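Local coordinates for protein ribokinase (Cryptococcus neoformans var. grubii serotype A, PDB 6CW5) that probably phosphorylates D-ribose at O-5, using ATP and a divalent metal, as a homodimeric sugar kinase of the PfkB family, at residues C15-S20 and H140-N145; T167-P172 and W191-E196; G102-Q107 and I116-G121; Q180-P185 and L203-S208; G73-W78 and D98-R103. All coordinates share one frame; numbering follows the deposited sequence.

Contact 1: C15-S20 and H140-N145; sequences CLVRGS and HLLVQN
Leu16 is held to strand 140-143 through both of its backbone polar atoms: its N donates to His140 O at 2.9 Å, and its O accepts from Leu142 N at 2.9 Å. One step on, Arg18 N reaches Leu142 O at 3.1 Å, a more bent bond (149° at the hydrogen). Strands 15-18 and 140-143 thus run parallel, with Cys15 opposite His140, Leu16 opposite Leu141 and Val17 opposite Leu142. Beyond Arg18 the two strands separate, and a water takes over the bridging: it donates to Arg18 O at 2.8 Å and accepts from Gln144 N.

On the face carrying Cys15, Val17 and Leu142, the SG of Cys15 lies anti to its backbone N (chi1 -178°) and meets Leu142 CB at 4.1 Å, while Val17 CG2 runs alongside the same leucine and touches its CB and CD2. Gln144 is bent at chi2, which brings its amide back over the first strand: NE2 lies 3.8 Å from Val17 CG1 and OE1 lies 3.6 Å from Gly19 CA. That NE2 donates to Gln55. On the other face, Val143 CG1 packs on Arg18 CB, but the guanidinium leads away to Ser151 and Asp69 O.

Ser20 hydrogen-bonds Glu146, a predicted substrate-binding residue, so these strands deliver their C-terminal ends to the probable ribose site, as in other PfkB kinases. Helices 279-292 and 51-61 cover the Cys15 and Val17 face, helix 149-161 packs on the Leu16 and Leu141 face, and strand 66-73 pairs with the far edge of strand 15-18.

Contact 2: T167-P172 and W191-E196; sequences TSVFNP and WLIVNE
Val169 and Trp191 pair as parallel neighbours in a beta-alpha-beta unit, strand 167-170, helix 178-183 and strand 191-195, within the Rossmann-like core of the PfkB fold. Three backbone bonds join the strands: Trp191 N to Ser168 O, Phe170 N to Trp191 O, and Ile193 N to Phe170 O, the last almost straight at 176°.

The side chain of Val169 can be followed outward. Its CB divides into two methyls that serve different neighbours. CG1, anti to the backbone N (chi1 -180°), runs up against the end of Ile193, 3.6 Å from CD1, while CG2 turns to Trp191 and meets its CB at 3.9 Å. The indole of Trp191 is touched at its edge by Thr167 CG2, and it meets Phe287 edge-to-face. On the opposite face of the sheet Leu192 CD1 lies beside Phe170 CD2 and also reaches Pro172 CD at 3.7 Å; the proline ring crosses both Leu192 and Val194 at about a right angle, with CG 3.7 Å from Val194 CG1.

Strand 191-195 ends at Asn195, an ADP-binding residue whose OD1 caps the following helix through Glu198 N. Past the last backbone bond, a side chain continues the link: Asn171 ND2 donates to Ile193 O at 2.9 Å, approaching 39° above the carbonyl plane.

Contact 3: G102-Q107 and I116-G121; sequences GRAVIQ and IVLHAG
Arg103 O receives His119 N at 2.8 Å, and Arg103 N returns a bond to His119 O at 2.9 Å, so the two residues form a hydrogen-bonded antiparallel pair. Val105 and Val117 make the next such pair, with Val105 N to Val117 O at 2.8 Å and the reverse bond from Val117 N to Val105 O. All four are close to straight, 166 to 172° at the hydrogen. Together they zip up a beta hairpin of strands 102-109 and 115-119.

Between and beyond these lie the non-hydrogen-bonded pairs, whose side chains share a face. Ala104 CB sits between two branches from the other strand, Ile116 CG2 and Leu118 CD2, each at 3.9 Å. Ile106 and Ile116 run side by side, CG1 to CG1 at 3.9 Å; matching first torsions turn the two CG1 branches the same way, which lets them lie alongside. The other face carries Val105 beside Val117, and Arg103 beside His119. The imidazole of His119 has Gly121 N 3.8 Å above one face, offset toward the rim, while the guanidinium of Arg103 goes to a salt bridge with Glu25.

Strand 22-29 pairs with the edge of strand 102-109 away from the hairpin partner. Ala104 touches Asp24 and Leu118 touches Glu146, both predicted to bind substrate, so this face probably belongs to the lid over the ribose site known in the family. Chemically the hairpin divides its work: backbone amides and carbonyls supply its polar links, while the side chains between the strands meet through apolar carbon, leaving the charge of Arg103 to a partner on strand 22-29.

Contact 4: Q180-P185 and L203-S208; sequences QLREFP and LLAFGS
Arg182, near the C-terminal end of helix 178-183, faces Phe206, the first residue to leave helical angles after helix 196-205, with their CA atoms 6.6 Å apart. The second helix stops in a Schellman motif: Ser208 N bonds to Leu203 O and Gly207 N to Leu204 O, with Gly207 as the C-prime residue at a positive phi of 87°.

Ala205 O, in the last turn of that helix, is met from the first helix by Arg182 NH1, which donates to it at 2.9 Å. The oxygen lies in the guanidinium plane and is met on a lone pair; CG and CD of the arginine already lie close to it, and a bend at chi3 (-73°) folds the rest of the chain back so that NH1 reaches it. Phe206 enters edge first, with Leu181 C and Arg182 N in the plane of its ring, and CE1 3.8 Å from Leu181 CB. Leu181 CD1 completes the packing against Ala205 CB, also at 3.8 Å.

A positively charged group at a helix C-terminus would be expected to suit the helix dipole. Around the pair, helix 220-233 backs Phe206 through Leu231, and Phe184 packs against helix 149-161, while Gln180 bonds to Thr130 of the second subunit.

Contact 5: G73-W78 and D98-R103; sequences GDDGIW and DEVTGR
Asp75 OD1 takes two bonds from one residue: Thr101 OG1 donates at 2.6 Å and Thr101 N at 2.9 Å. The amide comes in on the syn lone pair, whereas the hydroxyl approaches from above the carboxylate plane. With chi1 at 61°, the carboxylate of Asp75 sits between its own backbone N and carbonyl carbon, turned toward segment 98-103. Thr101 OG1, while donating to Asp75, accepts a hydrogen bond from Gly73 N at 3.0 Å, so the hydroxyl acts as donor and acceptor at once.

The other carboxylate oxygen is served by water. One molecule donates to Asp75 OD2 and to Thr101 O, both at 2.7 Å, and thus ties the side chain to the backbone just past the threonine; Val100 CB lies 3.8 Å from the same carboxylate oxygen. Glu99 O collects two further waters. The first of them accepts from Asp74 N. The second accepts from Asp75 N and donates to Glu99 O, the water oxygen lying 2.9 Å from that carbonyl oxygen. The carbonyl also receives a CA-H contact from Gly73. Glu99 secures its own stretch: OE2 accepts from Val100 N at 2.7 Å through its anti lone pair.

Within the turn, Gly76 N bonds back to Gly73 O, closing the short 3-10 segment that leads to Gly76 as N-cap of helix 77-85. The contact therefore joins the turn between strand 66-73 and that helix to the loop entering strand 102-109. Ile77 and Asp74 touch strand 93-96 through Ile95, while Thr101 and Trp78 rest on Ile23 of strand 22-29, a residue predicted to bind substrate.

Overall arrangement
Contacts 1 and 2 are neighbours in the central sheet, centres 11 Å apart, where strand 140-143 joins strand 167-170 through probable bonds such as Leu141 O to Val169 N. Contact 4 extends this core outward: the centres of contacts 2 and 4 are 14 Å apart, and Phe184 of contact 4 stacks on Phe170. Contacts 3 and 5 share Gly102 and Arg103 and have centres 13 Å apart, linking the smaller sheet to the edge of the core. The probable ribose site falls between the two groups: contact 1 reaches Glu146 through Ser20, and contact 3 does so through Leu118. Contact 2 supplies Asn195 for the nucleotide, and its Asn171 comes within about 4 Å, side chain to side chain, of the predicted catalytic Asp281.

Contact 1: C15-S20 and H140-N145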
# COMPACT_ATOMS: atom_id res chain seq x y z
N CYS A 15 6.15 -4.75 20.13
CA CYS A 15 6.24 -3.76 19.06
C CYS A 15 6.42 -4.45 17.72
O CYS A 15 7.27 -5.33 17.58
CB CYS A 15 7.41 -2.81 19.30
SG CYS A 15 7.54 -1.53 18.05
N LEU A 16 5.66 -4.01 16.73
CA LEU A 16 5.93 -4.40 15.36
C LEU A 16 6.58 -3.21 14.66
O LEU A 16 6.04 -2.09 14.73
CB LEU A 16 4.64 -4.78 14.63
CG LEU A 16 4.79 -5.11 13.14
CD1 LEU A 16 5.62 -6.37 12.89
CD2 LEU A 16 3.38 -5.27 12.59
N VAL A 17 7.74 -3.45 14.07
CA VAL A 17 8.39 -2.47 13.19
C VAL A 17 8.09 -2.88 11.76
O VAL A 17 8.52 -3.94 11.31
CB VAL A 17 9.90 -2.38 13.42
CG1 VAL A 17 10.53 -1.29 12.53
CG2 VAL A 17 10.21 -2.13 14.91
N ARG A 18 7.34 -2.06 11.04
CA ARG A 18 7.11 -2.30 9.62
C ARG A 18 8.03 -1.32 8.91
O ARG A 18 7.79 -0.11 8.92
CB ARG A 18 5.65 -2.08 9.24
CG ARG A 18 5.37 -2.10 7.74
CD ARG A 18 5.66 -3.45 7.07
NE ARG A 18 5.47 -3.32 5.62
CZ ARG A 18 6.46 -3.33 4.73
NH1 ARG A 18 7.71 -3.58 5.12
NH2 ARG A 18 6.20 -3.14 3.44
N GLY A 19 9.12 -1.83 8.33
CA GLY A 19 10.09 -0.88 7.81
C GLY A 19 11.24 -1.55 7.10
O GLY A 19 11.17 -2.72 6.73
N SER A 20 12.29 -0.79 6.91
CA SER A 20 13.34 -1.12 5.96
C SER A 20 14.53 -1.80 6.62
O SER A 20 14.79 -1.62 7.82
CB SER A 20 13.82 0.18 5.30
OG SER A 20 14.25 1.08 6.32
N HIS A 140 2.27 -1.91 20.05
CA HIS A 140 2.96 -0.74 19.51
C HIS A 140 3.35 -1.01 18.07
O HIS A 140 3.73 -2.13 17.72
CB HIS A 140 4.22 -0.41 20.35
CG HIS A 140 3.90 0.12 21.71
ND1 HIS A 140 3.33 -0.67 22.69
CD2 HIS A 140 3.99 1.36 22.23
CE1 HIS A 140 3.12 0.07 23.77
NE2 HIS A 140 3.51 1.30 23.51
N LEU A 141 3.27 0.03 17.24
CA LEU A 141 3.70 -0.01 15.85
C LEU A 141 4.72 1.10 15.61
O LEU A 141 4.50 2.24 16.03
CB LEU A 141 2.53 0.16 14.88
CG LEU A 141 2.88 0.34 13.40
CD1 LEU A 141 3.33 -1.02 12.76
CD2 LEU A 141 1.68 0.94 12.64
N LEU A 142 5.81 0.77 14.94
CA LEU A 142 6.81 1.75 14.55
C LEU A 142 6.95 1.72 13.03
O LEU A 142 7.16 0.65 12.46
CB LEU A 142 8.14 1.41 15.22
CG LEU A 142 9.34 2.31 15.20
CD1 LEU A 142 8.95 3.78 15.49
CD2 LEU A 142 10.29 1.78 16.24
N VAL A 143 6.84 2.89 12.39
CA VAL A 143 6.90 3.00 10.94
C VAL A 143 7.76 4.20 10.58
O VAL A 143 7.94 5.13 11.36
CB VAL A 143 5.51 3.13 10.25
CG1 VAL A 143 4.83 1.73 10.13
CG2 VAL A 143 4.61 4.11 11.01
N GLN A 144 8.35 4.14 9.39
CA GLN A 144 9.15 5.25 8.87
C GLN A 144 8.72 5.44 7.43
O GLN A 144 7.55 5.25 7.13
CB GLN A 144 10.65 4.97 8.97
CG GLN A 144 11.06 4.42 10.37
CD GLN A 144 10.93 2.91 10.44
OE1 GLN A 144 10.98 2.22 9.40
NE2 GLN A 144 10.75 2.37 11.66
N ASN A 145 9.66 5.77 6.53
CA ASN A 145 9.20 5.97 5.16
C ASN A 145 10.18 5.39 4.15
O ASN A 145 10.32 5.93 3.05
CB ASN A 145 8.98 7.47 4.84
CG ASN A 145 8.19 7.69 3.54
OD1 ASN A 145 7.24 6.96 3.24
ND2 ASN A 145 8.59 8.71 2.75
O HOH W 1 7.61 2.20 7.43

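Contact 2: T167-P172 and W191-E196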
# COMPACT_ATOMS: atom_id res chain seq x y z
N THR A 167 -0.54 1.78 19.99
CA THR A 167 0.25 3.01 20.07
C THR A 167 1.17 3.03 18.87
O THR A 167 2.06 2.18 18.75
CB THR A 167 1.04 3.04 21.38
OG1 THR A 167 0.14 3.03 22.49
CG2 THR A 167 1.89 4.29 21.42
N SER A 168 0.95 3.97 17.96
CA SER A 168 1.74 4.01 16.73
C SER A 168 2.70 5.19 16.77
O SER A 168 2.35 6.27 17.26
CB SER A 168 0.84 4.11 15.51
OG SER A 168 -0.06 5.18 15.72
N VAL A 169 3.89 4.99 16.22
CA VAL A 169 4.99 5.95 16.28
C VAL A 169 5.56 6.06 14.87
O VAL A 169 5.89 5.04 14.26
CB VAL A 169 6.07 5.50 17.28
CG1 VAL A 169 7.21 6.50 17.34
CG2 VAL A 169 5.47 5.31 18.67
N PHE A 170 5.65 7.28 14.34
CA PHE A 170 6.03 7.47 12.94
C PHE A 170 7.20 8.44 12.86
O PHE A 170 7.19 9.48 13.52
CB PHE A 170 4.84 8.01 12.18
CG PHE A 170 5.11 8.40 10.74
CD1 PHE A 170 5.68 7.52 9.84
CD2 PHE A 170 4.66 9.64 10.27
CE1 PHE A 170 5.85 7.87 8.51
CE2 PHE A 170 4.86 10.01 8.96
CZ PHE A 170 5.43 9.11 8.06
N ASN A 171 8.20 8.11 12.04
CA ASN A 171 9.35 8.97 11.78
C ASN A 171 9.38 9.20 10.27
O ASN A 171 9.67 8.26 9.50
CB ASN A 171 10.60 8.26 12.31
CG ASN A 171 11.91 8.98 12.01
OD1 ASN A 171 12.92 8.33 11.71
ND2 ASN A 171 11.93 10.31 12.15
N PRO A 172 9.04 10.39 9.78
CA PRO A 172 8.90 10.55 8.31
C PRO A 172 10.23 10.71 7.59
O PRO A 172 10.64 11.80 7.16
CB PRO A 172 8.04 11.81 8.18
CG PRO A 172 8.41 12.64 9.46
CD PRO A 172 8.65 11.61 10.54
N TRP A 191 2.24 9.00 18.02
CA TRP A 191 3.45 9.80 18.22
C TRP A 191 4.13 10.08 16.89
O TRP A 191 4.36 9.16 16.10
CB TRP A 191 4.45 9.09 19.12
CG TRP A 191 4.05 9.07 20.56
CD1 TRP A 191 3.45 8.06 21.25
CD2 TRP A 191 4.24 10.14 21.49
NE1 TRP A 191 3.25 8.44 22.57
CE2 TRP A 191 3.73 9.72 22.73
CE3 TRP A 191 4.79 11.42 21.38
CZ2 TRP A 191 3.77 10.53 23.87
CZ3 TRP A 191 4.84 12.23 22.51
CH2 TRP A 191 4.32 11.77 23.74
N LEU A 192 4.50 11.34 16.68
CA LEU A 192 5.36 11.73 15.57
C LEU A 192 6.74 12.04 16.14
O LEU A 192 6.85 12.83 17.08
CB LEU A 192 4.79 12.97 14.86
CG LEU A 192 5.70 13.70 13.86
CD1 LEU A 192 5.83 12.85 12.57
CD2 LEU A 192 5.14 15.08 13.53
N ILE A 193 7.78 11.46 15.54
CA ILE A 193 9.16 11.76 15.91
C ILE A 193 9.83 12.43 14.72
O ILE A 193 9.95 11.82 13.65
CB ILE A 193 9.95 10.50 16.33
CG1 ILE A 193 9.25 9.76 17.45
CG2 ILE A 193 11.35 10.91 16.81
CD1 ILE A 193 10.09 8.57 17.96
N VAL A 194 10.29 13.66 14.92
CA VAL A 194 10.98 14.44 13.89
C VAL A 194 12.19 15.14 14.51
O VAL A 194 12.27 15.31 15.72
CB VAL A 194 10.05 15.52 13.28
CG1 VAL A 194 9.01 14.85 12.37
CG2 VAL A 194 9.35 16.37 14.40
N ASN A 195 13.13 15.58 13.64
CA ASN A 195 14.10 16.59 14.03
C ASN A 195 13.58 17.95 13.58
O ASN A 195 12.52 18.05 12.95
CB ASN A 195 15.49 16.27 13.45
CG ASN A 195 15.50 16.18 11.92
OD1 ASN A 195 14.84 16.96 11.25
ND2 ASN A 195 16.24 15.21 11.37
N GLU A 196 14.31 19.04 13.90
CA GLU A 196 13.72 20.35 13.64
C GLU A 196 13.52 20.60 12.15
O GLU A 196 12.58 21.31 11.77
CB GLU A 196 14.58 21.47 14.25
CG GLU A 196 15.92 21.67 13.56
CD GLU A 196 17.01 20.72 14.03
OE1 GLU A 196 16.71 19.70 14.69
OE2 GLU A 196 18.19 21.02 13.74

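Contact 3: G102-Q107 and I116-G121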
# COMPACT_ATOMS: atom_id res chain seq x y z
N GLY A 102 18.06 -3.62 0.25
CA GLY A 102 18.17 -2.19 0.05
C GLY A 102 19.50 -1.66 0.54
O GLY A 102 20.18 -2.25 1.40
N ARG A 103 19.91 -0.54 -0.04
CA ARG A 103 21.23 0.02 0.21
C ARG A 103 21.11 1.49 0.56
O ARG A 103 20.25 2.20 0.02
CB ARG A 103 22.13 -0.16 -1.01
CG ARG A 103 22.37 -1.63 -1.35
CD ARG A 103 22.95 -1.76 -2.71
NE ARG A 103 24.23 -1.07 -2.77
CZ ARG A 103 24.87 -0.83 -3.90
NH1 ARG A 103 24.36 -1.24 -5.05
NH2 ARG A 103 26.03 -0.18 -3.86
N ALA A 104 21.95 1.95 1.49
CA ALA A 104 22.15 3.38 1.70
C ALA A 104 23.57 3.70 1.30
O ALA A 104 24.51 3.16 1.89
CB ALA A 104 21.90 3.81 3.14
N VAL A 105 23.74 4.56 0.30
CA VAL A 105 25.07 4.98 -0.10
C VAL A 105 25.34 6.28 0.65
O VAL A 105 24.71 7.30 0.34
CB VAL A 105 25.19 5.16 -1.61
CG1 VAL A 105 26.54 5.72 -1.99
CG2 VAL A 105 24.96 3.82 -2.30
N ILE A 106 26.24 6.24 1.63
CA ILE A 106 26.44 7.35 2.57
C ILE A 106 27.78 8.00 2.29
O ILE A 106 28.83 7.35 2.37
CB ILE A 106 26.35 6.89 4.03
CG1 ILE A 106 25.03 6.10 4.23
CG2 ILE A 106 26.45 8.10 4.97
CD1 ILE A 106 24.77 5.65 5.64
N GLN A 107 27.75 9.28 1.95
CA GLN A 107 28.96 10.07 1.85
C GLN A 107 29.23 10.61 3.25
O GLN A 107 28.44 11.38 3.78
CB GLN A 107 28.81 11.20 0.85
CG GLN A 107 28.62 10.77 -0.59
CD GLN A 107 28.36 11.97 -1.48
OE1 GLN A 107 29.27 12.76 -1.76
NE2 GLN A 107 27.12 12.12 -1.92
N ILE A 116 22.92 10.98 2.00
CA ILE A 116 22.52 9.59 1.81
C ILE A 116 21.72 9.46 0.53
O ILE A 116 20.80 10.24 0.27
CB ILE A 116 21.70 9.09 3.03
CG1 ILE A 116 22.59 9.20 4.29
CG2 ILE A 116 21.26 7.65 2.81
CD1 ILE A 116 21.89 8.73 5.59
N VAL A 117 22.07 8.46 -0.27
CA VAL A 117 21.29 8.04 -1.43
C VAL A 117 20.75 6.65 -1.12
O VAL A 117 21.53 5.73 -0.86
CB VAL A 117 22.12 8.01 -2.70
CG1 VAL A 117 21.33 7.33 -3.82
CG2 VAL A 117 22.53 9.48 -3.10
N LEU A 118 19.43 6.50 -1.17
CA LEU A 118 18.82 5.20 -0.89
C LEU A 118 18.57 4.45 -2.20
O LEU A 118 18.22 5.05 -3.22
CB LEU A 118 17.49 5.40 -0.16
CG LEU A 118 17.56 6.01 1.22
CD1 LEU A 118 16.12 6.19 1.75
CD2 LEU A 118 18.40 5.13 2.15
N HIS A 119 18.76 3.14 -2.17
CA HIS A 119 18.28 2.28 -3.24
C HIS A 119 17.35 1.28 -2.59
O HIS A 119 17.78 0.53 -1.71
CB HIS A 119 19.46 1.56 -3.93
CG HIS A 119 19.04 0.42 -4.80
ND1 HIS A 119 18.38 0.60 -6.00
CD2 HIS A 119 19.16 -0.91 -4.63
CE1 HIS A 119 18.12 -0.57 -6.54
NE2 HIS A 119 18.59 -1.51 -5.74
N ALA A 120 16.06 1.32 -2.95
CA ALA A 120 15.05 0.57 -2.20
C ALA A 120 15.32 -0.92 -2.21
O ALA A 120 15.21 -1.58 -1.16
CB ALA A 120 13.67 0.83 -2.79
N GLY A 121 15.58 -1.49 -3.39
CA GLY A 121 15.79 -2.94 -3.46
C GLY A 121 14.62 -3.70 -2.85
O GLY A 121 13.45 -3.36 -3.06

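Contact 4: Q180-P185 and L203-S208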
# COMPACT_ATOMS: atom_id res chain seq x y z
N GLN A 180 1.53 14.25 0.06
CA GLN A 180 1.41 13.07 0.90
C GLN A 180 1.25 13.46 2.37
O GLN A 180 0.47 12.84 3.09
CB GLN A 180 2.63 12.18 0.72
CG GLN A 180 2.64 11.48 -0.62
CD GLN A 180 3.97 10.83 -0.94
OE1 GLN A 180 4.99 11.05 -0.25
NE2 GLN A 180 3.97 10.00 -1.98
N LEU A 181 2.02 14.44 2.84
CA LEU A 181 1.87 14.89 4.22
C LEU A 181 0.46 15.42 4.47
O LEU A 181 -0.17 15.10 5.49
CB LEU A 181 2.92 15.97 4.56
CG LEU A 181 4.37 15.47 4.51
CD1 LEU A 181 5.29 16.72 4.56
CD2 LEU A 181 4.63 14.56 5.72
N ARG A 182 -0.07 16.21 3.54
CA ARG A 182 -1.40 16.78 3.74
C ARG A 182 -2.50 15.74 3.73
O ARG A 182 -3.57 15.98 4.31
CB ARG A 182 -1.71 17.83 2.67
CG ARG A 182 -0.86 19.07 2.80
CD ARG A 182 -1.29 20.14 1.78
NE ARG A 182 -0.90 19.83 0.40
CZ ARG A 182 0.21 20.28 -0.18
NH1 ARG A 182 1.07 21.04 0.51
NH2 ARG A 182 0.47 19.96 -1.43
N GLU A 183 -2.26 14.58 3.12
CA GLU A 183 -3.29 13.55 3.02
C GLU A 183 -3.07 12.41 4.00
O GLU A 183 -3.88 11.47 4.03
CB GLU A 183 -3.32 13.00 1.59
CG GLU A 183 -3.88 14.05 0.60
CD GLU A 183 -3.39 13.85 -0.82
OE1 GLU A 183 -3.15 12.69 -1.21
OE2 GLU A 183 -3.25 14.88 -1.53
N PHE A 184 -1.99 12.46 4.76
CA PHE A 184 -1.63 11.40 5.68
C PHE A 184 -2.66 11.27 6.80
O PHE A 184 -3.21 12.29 7.28
CB PHE A 184 -0.23 11.70 6.22
CG PHE A 184 0.45 10.55 6.89
CD1 PHE A 184 1.24 9.66 6.15
CD2 PHE A 184 0.36 10.39 8.26
CE1 PHE A 184 1.90 8.61 6.76
CE2 PHE A 184 1.04 9.34 8.90
CZ PHE A 184 1.80 8.45 8.15
N PRO A 185 -3.00 10.04 7.22
CA PRO A 185 -4.05 9.84 8.24
C PRO A 185 -3.52 10.09 9.65
O PRO A 185 -3.38 9.18 10.46
CB PRO A 185 -4.47 8.39 8.01
CG PRO A 185 -3.17 7.73 7.59
CD PRO A 185 -2.50 8.76 6.69
N LEU A 203 5.37 21.79 8.67
CA LEU A 203 4.75 23.10 8.76
C LEU A 203 4.65 23.76 7.39
O LEU A 203 3.63 24.36 7.06
CB LEU A 203 5.53 23.99 9.74
CG LEU A 203 5.25 23.63 11.20
CD1 LEU A 203 6.31 24.23 12.09
CD2 LEU A 203 3.85 24.11 11.64
N LEU A 204 5.72 23.64 6.58
CA LEU A 204 5.70 24.24 5.25
C LEU A 204 4.66 23.58 4.37
O LEU A 204 3.96 24.25 3.61
CB LEU A 204 7.08 24.11 4.58
CG LEU A 204 8.18 25.10 4.98
CD1 LEU A 204 9.50 24.71 4.31
CD2 LEU A 204 7.77 26.50 4.60
N ALA A 205 4.54 22.24 4.45
CA ALA A 205 3.54 21.57 3.63
C ALA A 205 2.13 21.94 4.08
O ALA A 205 1.19 21.84 3.28
CB ALA A 205 3.75 20.04 3.70
N PHE A 206 1.97 22.34 5.33
CA PHE A 206 0.66 22.64 5.89
C PHE A 206 0.33 24.12 5.82
O PHE A 206 -0.59 24.59 6.51
CB PHE A 206 0.57 22.14 7.35
CG PHE A 206 0.68 20.63 7.47
CD1 PHE A 206 0.59 19.84 6.32
CD2 PHE A 206 0.82 20.02 8.72
CE1 PHE A 206 0.68 18.44 6.41
CE2 PHE A 206 0.90 18.64 8.83
CZ PHE A 206 0.84 17.86 7.67
N GLY A 207 1.06 24.87 5.01
CA GLY A 207 0.73 26.25 4.71
C GLY A 207 1.29 27.26 5.68
O GLY A 207 1.01 28.47 5.52
N SER A 208 2.08 26.83 6.65
CA SER A 208 2.69 27.74 7.61
C SER A 208 3.89 28.43 6.98
O SER A 208 4.51 27.91 6.05
CB SER A 208 3.10 26.97 8.86
OG SER A 208 3.70 27.80 9.84

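Contact 5: G73-W78 and D98-R103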
# COMPACT_ATOMS: atom_id res chain seq x y z
N GLY A 73 17.27 -9.20 0.48
CA GLY A 73 17.73 -10.20 -0.46
C GLY A 73 18.65 -11.20 0.21
O GLY A 73 19.00 -11.05 1.38
N ASP A 74 19.04 -12.23 -0.56
CA ASP A 74 20.02 -13.21 -0.09
C ASP A 74 21.23 -12.53 0.53
O ASP A 74 21.80 -13.03 1.51
CB ASP A 74 20.49 -14.10 -1.24
CG ASP A 74 19.60 -15.30 -1.47
OD1 ASP A 74 18.55 -15.41 -0.81
OD2 ASP A 74 19.97 -16.15 -2.30
N ASP A 75 21.66 -11.40 -0.04
CA ASP A 75 22.90 -10.76 0.38
C ASP A 75 22.77 -10.07 1.73
O ASP A 75 23.78 -9.61 2.27
CB ASP A 75 23.37 -9.76 -0.68
CG ASP A 75 22.38 -8.63 -0.95
OD1 ASP A 75 21.21 -8.65 -0.49
OD2 ASP A 75 22.80 -7.69 -1.65
N GLY A 76 21.56 -10.01 2.29
CA GLY A 76 21.34 -9.38 3.57
C GLY A 76 21.12 -10.34 4.71
O GLY A 76 20.80 -9.89 5.83
N ILE A 77 21.27 -11.64 4.49
CA ILE A 77 21.00 -12.60 5.56
C ILE A 77 21.86 -12.32 6.79
O ILE A 77 21.40 -12.50 7.92
CB ILE A 77 21.18 -14.04 5.02
CG1 ILE A 77 20.01 -14.38 4.10
CG2 ILE A 77 21.28 -15.05 6.16
CD1 ILE A 77 20.29 -15.58 3.17
N TRP A 78 23.08 -11.82 6.59
CA TRP A 78 23.93 -11.50 7.74
C TRP A 78 23.32 -10.40 8.61
O TRP A 78 23.55 -10.37 9.83
CB TRP A 78 25.34 -11.13 7.27
CG TRP A 78 25.41 -9.86 6.44
CD1 TRP A 78 25.23 -9.75 5.10
CD2 TRP A 78 25.68 -8.54 6.92
NE1 TRP A 78 25.37 -8.44 4.71
CE2 TRP A 78 25.66 -7.68 5.81
CE3 TRP A 78 25.96 -8.00 8.18
CZ2 TRP A 78 25.89 -6.30 5.91
CZ3 TRP A 78 26.20 -6.63 8.28
CH2 TRP A 78 26.17 -5.81 7.15
N ASP A 98 16.33 -13.38 -6.20
CA ASP A 98 16.61 -12.50 -7.33
C ASP A 98 16.36 -11.03 -7.00
O ASP A 98 16.04 -10.23 -7.88
CB ASP A 98 15.79 -12.89 -8.57
CG ASP A 98 16.01 -14.33 -8.99
OD1 ASP A 98 17.14 -14.84 -8.82
OD2 ASP A 98 15.06 -14.94 -9.51
N GLU A 99 16.47 -10.65 -5.73
CA GLU A 99 16.39 -9.26 -5.30
C GLU A 99 17.58 -8.97 -4.41
O GLU A 99 18.16 -9.87 -3.82
CB GLU A 99 15.09 -8.95 -4.55
CG GLU A 99 14.89 -7.48 -4.22
CD GLU A 99 15.06 -6.56 -5.41
OE1 GLU A 99 14.04 -6.23 -6.06
OE2 GLU A 99 16.20 -6.14 -5.72
N VAL A 100 17.98 -7.70 -4.33
CA VAL A 100 19.07 -7.32 -3.44
C VAL A 100 18.48 -6.59 -2.24
O VAL A 100 17.44 -5.93 -2.33
CB VAL A 100 20.15 -6.47 -4.13
CG1 VAL A 100 20.89 -7.29 -5.20
CG2 VAL A 100 19.57 -5.18 -4.71
N THR A 101 19.16 -6.73 -1.11
CA THR A 101 18.84 -5.92 0.05
C THR A 101 18.96 -4.44 -0.31
O THR A 101 19.84 -4.04 -1.08
CB THR A 101 19.79 -6.30 1.19
OG1 THR A 101 19.66 -7.72 1.43
CG2 THR A 101 19.45 -5.56 2.48
N GLY A 102 18.06 -3.62 0.25
CA GLY A 102 18.17 -2.19 0.05
C GLY A 102 19.50 -1.66 0.54
O GLY A 102 20.18 -2.25 1.40
N ARG A 103 19.91 -0.54 -0.04
CA ARG A 103 21.23 0.02 0.21
C ARG A 103 21.11 1.49 0.56
O ARG A 103 20.25 2.20 0.02
CB ARG A 103 22.13 -0.16 -1.01
CG ARG A 103 22.37 -1.63 -1.35
CD ARG A 103 22.95 -1.76 -2.71
NE ARG A 103 24.23 -1.07 -2.77
CZ ARG A 103 24.87 -0.83 -3.90
NH1 ARG A 103 24.36 -1.24 -5.05
NH2 ARG A 103 26.03 -0.18 -3.86
O HOH W 2 17.98 -12.98 -2.90
O HOH W 3 22.33 -4.99 -1.46
O HOH W 4 20.76 -10.89 -2.88